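Local coordinates for putative cell surface protein, similar to internalin proteins (Listeria monocytogenes EGD-e, PDB 5KZS) that is of unknown function but is a leucine-rich-repeat, internalin-like cell surface protein, probably engaged in binding at the bacterial surface, at residues Asn228-Asn233 and Ile238-Gln243; Pro263-Leu268 and Pro277-Ser282. All blocks are in the same frame, centred on the assembly; numbering follows the deposited sequence.

Contact 1. Residues Asn228-Asn233 and Ile238-Gln243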
# COMPACT_ATOMS: atom_id res chain seq x y z
N ASN A 228 -2.79 5.43 18.78
CA ASN A 228 -2.95 5.27 20.22
C ASN A 228 -4.05 4.28 20.54
O ASN A 228 -4.12 3.75 21.64
CB ASN A 228 -3.27 6.61 20.88
CG ASN A 228 -2.12 7.58 20.79
OD1 ASN A 228 -1.89 8.17 19.75
ND2 ASN A 228 -1.39 7.76 21.89
N GLU A 229 -4.91 4.00 19.57
CA GLU A 229 -6.07 3.19 19.81
C GLU A 229 -6.51 2.59 18.49
O GLU A 229 -6.50 3.26 17.46
CB GLU A 229 -7.19 4.04 20.45
CG GLU A 229 -8.63 3.62 20.14
CD GLU A 229 -9.63 4.18 21.12
OE1 GLU A 229 -10.27 3.36 21.82
OE2 GLU A 229 -9.78 5.43 21.21
N LEU A 230 -6.92 1.33 18.56
CA LEU A 230 -7.29 0.54 17.41
C LEU A 230 -8.81 0.50 17.20
O LEU A 230 -9.56 0.44 18.16
CB LEU A 230 -6.77 -0.89 17.57
CG LEU A 230 -5.28 -1.09 17.88
CD1 LEU A 230 -4.98 -2.58 17.97
CD2 LEU A 230 -4.35 -0.42 16.87
N PRO A 231 -9.26 0.47 15.93
CA PRO A 231 -10.69 0.39 15.63
C PRO A 231 -11.33 -0.93 16.09
O PRO A 231 -11.05 -2.00 15.52
CB PRO A 231 -10.73 0.51 14.11
CG PRO A 231 -9.41 -0.04 13.66
CD PRO A 231 -8.44 0.41 14.71
N SER A 232 -12.18 -0.83 17.11
CA SER A 232 -12.81 -1.98 17.78
C SER A 232 -13.59 -2.97 16.88
O SER A 232 -13.67 -4.16 17.22
CB SER A 232 -13.77 -1.47 18.86
OG SER A 232 -14.80 -0.70 18.27
N ASN A 233 -14.16 -2.50 15.77
CA ASN A 233 -14.97 -3.36 14.87
C ASN A 233 -14.16 -4.42 14.10
O ASN A 233 -14.73 -5.39 13.61
CB ASN A 233 -15.76 -2.52 13.86
CG ASN A 233 -16.81 -1.65 14.50
OD1 ASN A 233 -17.20 -1.86 15.65
ND2 ASN A 233 -17.27 -0.65 13.77
N ILE A 238 -6.48 -7.41 13.15
CA ILE A 238 -5.31 -6.53 13.14
C ILE A 238 -4.02 -7.31 13.33
O ILE A 238 -3.98 -8.33 14.03
CB ILE A 238 -5.42 -5.39 14.16
CG1 ILE A 238 -6.52 -4.43 13.70
CG2 ILE A 238 -4.10 -4.63 14.28
CD1 ILE A 238 -7.00 -3.46 14.76
N PHE A 239 -2.97 -6.84 12.64
CA PHE A 239 -1.59 -7.22 12.89
C PHE A 239 -0.78 -5.95 13.13
O PHE A 239 -0.74 -5.06 12.29
CB PHE A 239 -1.01 -7.98 11.68
CG PHE A 239 0.50 -8.10 11.69
CD1 PHE A 239 1.31 -7.10 11.12
CD2 PHE A 239 1.12 -9.23 12.23
CE1 PHE A 239 2.69 -7.21 11.13
CE2 PHE A 239 2.50 -9.34 12.23
CZ PHE A 239 3.29 -8.34 11.67
N ILE A 240 -0.16 -5.87 14.29
CA ILE A 240 0.83 -4.83 14.57
C ILE A 240 1.94 -5.52 15.34
O ILE A 240 1.67 -6.32 16.23
CB ILE A 240 0.26 -3.67 15.42
CG1 ILE A 240 -0.78 -2.89 14.61
CG2 ILE A 240 1.37 -2.75 15.95
CD1 ILE A 240 -1.58 -1.90 15.41
N GLU A 241 3.17 -5.21 14.94
CA GLU A 241 4.34 -5.49 15.76
C GLU A 241 5.11 -4.22 16.10
O GLU A 241 5.68 -4.12 17.18
CB GLU A 241 5.26 -6.49 15.07
CG GLU A 241 4.63 -7.88 15.03
CD GLU A 241 5.58 -9.01 14.65
OE1 GLU A 241 6.35 -8.87 13.67
OE2 GLU A 241 5.53 -10.05 15.34
N ASN A 242 5.13 -3.26 15.19
CA ASN A 242 5.79 -1.99 15.43
C ASN A 242 4.79 -0.83 15.32
O ASN A 242 3.85 -0.89 14.53
CB ASN A 242 6.91 -1.80 14.44
CG ASN A 242 7.75 -3.06 14.26
OD1 ASN A 242 8.48 -3.45 15.17
ND2 ASN A 242 7.62 -3.70 13.11
N GLN A 243 5.02 0.21 16.10
CA GLN A 243 4.13 1.37 16.17
C GLN A 243 4.88 2.46 16.92
O GLN A 243 5.61 2.18 17.87
CB GLN A 243 2.81 0.99 16.87
CG GLN A 243 1.59 1.80 16.44
CD GLN A 243 0.95 1.40 15.10
OE1 GLN A 243 0.04 2.10 14.61
NE2 GLN A 243 1.37 0.28 14.52
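Leu230 reaches from the loop segment Asn228-Asn233 to two isoleucines of Ile238-Gln243, and nearly all of this buried contact is built round it. Its two methyl branches part company. CD2 meets CD1 of Ile240 tip to tip at 3.5 Å, tighter than an ordinary van der Waals approach, whereas CD1 lies 3.9 Å from the CD1 of Ile238. The same Ile238 methyl also packs 3.8 Å from Leu230 CB, the two side chains crossing at a slant. Both isoleucines carry CG1 anti to their carbonyl carbon (chi1 -69° in Ile238, -68° in Ile240), which sends each CD1 across to the leucine. The packing thins at Pro231, where ring atom CD stands 4.1 Å from Ile238 CD1, and beyond it the loop comes to the surface at Ser232 and Asn233, which are held instead by Asn210.

Ile238 belongs to the last strand, 238-239, of the parallel sheet that runs through the leucine-rich repeats, so the contact lies in the hydrophobic interior at the C-terminal end of the solenoid, which helix 263-270 then covers, with Ile264 and Leu268 packing on Leu230. At the far end of the second segment Gln243 turns its NE2 back to Asn242 O (2.7 Å), a bent bond with an N-H...O angle of 139°; Leu222 O takes a second bond from NE2, and Leu227 N donates to OE1.

No hydrogen bond joins the two segments. Their cohesion is therefore dispersive and hydrophobic, while the buried amide of Gln243 is satisfied by backbone groups.

Contact 2. Residues Pro263-Leu268 and Pro277-Ser282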
# COMPACT_ATOMS: atom_id res chain seq x y z
N PRO A 263 -4.80 2.67 24.99
CA PRO A 263 -5.66 1.51 24.69
C PRO A 263 -5.06 0.45 23.77
O PRO A 263 -5.42 -0.72 23.86
CB PRO A 263 -6.89 2.15 24.03
CG PRO A 263 -6.94 3.55 24.57
CD PRO A 263 -5.50 3.95 24.76
N ILE A 264 -4.16 0.88 22.87
CA ILE A 264 -3.49 -0.03 21.92
C ILE A 264 -2.80 -1.21 22.62
O ILE A 264 -2.92 -2.35 22.17
CB ILE A 264 -2.52 0.72 20.95
CG1 ILE A 264 -2.04 -0.22 19.83
CG2 ILE A 264 -1.32 1.34 21.67
CD1 ILE A 264 -1.32 0.49 18.71
N TYR A 265 -2.13 -0.94 23.74
CA TYR A 265 -1.47 -2.01 24.50
C TYR A 265 -2.45 -3.13 24.86
O TYR A 265 -2.18 -4.32 24.60
CB TYR A 265 -0.78 -1.47 25.77
CG TYR A 265 -0.18 -2.59 26.61
CD1 TYR A 265 1.10 -3.08 26.36
CD2 TYR A 265 -0.91 -3.18 27.64
CE1 TYR A 265 1.64 -4.12 27.12
CE2 TYR A 265 -0.38 -4.22 28.41
CZ TYR A 265 0.89 -4.68 28.15
OH TYR A 265 1.39 -5.71 28.91
N PHE A 266 -3.58 -2.75 25.45
CA PHE A 266 -4.51 -3.72 26.05
C PHE A 266 -5.39 -4.34 24.99
O PHE A 266 -5.88 -5.46 25.15
CB PHE A 266 -5.37 -3.06 27.12
CG PHE A 266 -4.58 -2.48 28.25
CD1 PHE A 266 -4.05 -1.20 28.16
CD2 PHE A 266 -4.33 -3.23 29.39
CE1 PHE A 266 -3.30 -0.66 29.19
CE2 PHE A 266 -3.57 -2.70 30.42
CZ PHE A 266 -3.07 -1.41 30.33
N GLN A 267 -5.59 -3.59 23.92
CA GLN A 267 -6.23 -4.11 22.73
C GLN A 267 -5.37 -5.21 22.10
O GLN A 267 -5.86 -6.32 21.83
CB GLN A 267 -6.50 -2.97 21.75
CG GLN A 267 -7.67 -2.12 22.19
CD GLN A 267 -7.88 -0.90 21.32
OE1 GLN A 267 -7.00 -0.04 21.19
NE2 GLN A 267 -9.05 -0.81 20.71
N LEU A 268 -4.08 -4.92 21.90
CA LEU A 268 -3.14 -5.92 21.36
C LEU A 268 -3.03 -7.13 22.27
O LEU A 268 -3.03 -8.27 21.80
CB LEU A 268 -1.75 -5.32 21.14
CG LEU A 268 -1.63 -4.33 19.98
CD1 LEU A 268 -0.22 -3.73 19.95
CD2 LEU A 268 -1.99 -4.99 18.66
N PRO A 277 4.75 -9.27 26.66
CA PRO A 277 3.92 -8.41 27.54
C PRO A 277 4.61 -7.26 28.29
O PRO A 277 3.91 -6.32 28.68
CB PRO A 277 3.34 -9.41 28.55
CG PRO A 277 3.22 -10.67 27.77
CD PRO A 277 4.37 -10.69 26.80
N THR A 278 5.93 -7.29 28.48
CA THR A 278 6.54 -6.34 29.42
C THR A 278 6.57 -4.94 28.81
O THR A 278 6.77 -4.78 27.62
CB THR A 278 7.95 -6.74 30.00
OG1 THR A 278 8.96 -5.84 29.53
CG2 THR A 278 8.36 -8.20 29.73
N VAL A 279 6.30 -3.95 29.67
CA VAL A 279 6.36 -2.54 29.33
C VAL A 279 7.46 -1.87 30.14
O VAL A 279 7.51 -1.99 31.36
CB VAL A 279 5.02 -1.84 29.65
CG1 VAL A 279 5.05 -0.40 29.14
CG2 VAL A 279 3.85 -2.62 29.05
N LEU A 280 8.32 -1.12 29.45
CA LEU A 280 9.46 -0.44 30.04
C LEU A 280 9.31 1.09 29.93
O LEU A 280 9.56 1.69 28.88
CB LEU A 280 10.74 -0.87 29.33
CG LEU A 280 11.18 -2.33 29.52
CD1 LEU A 280 12.17 -2.72 28.44
CD2 LEU A 280 11.78 -2.54 30.89
N GLY A 281 8.91 1.71 31.02
CA GLY A 281 8.89 3.16 31.11
C GLY A 281 10.26 3.72 31.46
O GLY A 281 10.95 3.18 32.35
N SER A 282 10.65 4.80 30.80
CA SER A 282 11.99 5.35 30.95
C SER A 282 12.07 6.77 30.44
O SER A 282 11.40 7.10 29.48
CB SER A 282 12.99 4.50 30.15
OG SER A 282 12.52 4.30 28.82
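Tyr265, which has the most surface buried here, projects from helix 263-270 and uses its hydroxyl and one ring side on Pro277 and Val279, two residues apart in Pro277-Ser282. Its CG lies anti to the backbone N (chi1 176°), carrying the ring out from the helix toward the other segment. There OH donates to Pro277 O at 2.6 Å. The bond is short and lies in the carbonyl plane, on a lone pair, with a C=O...O angle of 139°. The acceptor sits at the edge of the phenol, close to the ring plane, and Pro277 itself adds little more than this carbonyl: its CB is 4.2 Å from the hydroxyl, at the exposed border of the contact.

Val279, second in buried surface, approaches from the opposite direction. Its CG2 methyl comes within 3.3 Å of Tyr265 CE1 and 3.7 Å of CZ, approaching the ring obliquely. Within the helix segment the tyrosine also offers an edge to its neighbour, CD2 lying 3.6 Å above the plane of the Phe266 ring, over its centre. Phe320 of strand 312-320 meets Tyr265 edge-to-face and also touches Val279.

The contact thus ties the helix to the turn at Pro277 and to Val279, where the chain enters the mixed sheet that follows the repeats, consistent with the immunoglobulin-like region found after the repeats in internalins. Chemically it is mixed: one directional bond anchors the hydroxyl and satisfies a carbonyl, while methyl and aromatic contacts pack round the ring and would limit its tilt.

How the contacts relate
Contacts 1 and 2 follow one another along the chain, with centres about 12 Å apart, and they meet at helix 263-270. Contact 1 belongs to the end of the repeat solenoid; contact 2 joins the helix to the mixed sheet beyond it. Two probable hydrogen bonds join them directly: Gln267 NE2 lies 2.9 Å from Leu230 O, and Ile264 N lies 3.1 Å from Asn228 O. Asn228 O also packs 3.4 Å from Pro263 CD, so the start of the loop rests on the beginning of the helix segment. Together they make a continuous junction between repeats and C-terminal sheet, on the same side of the chain's centre.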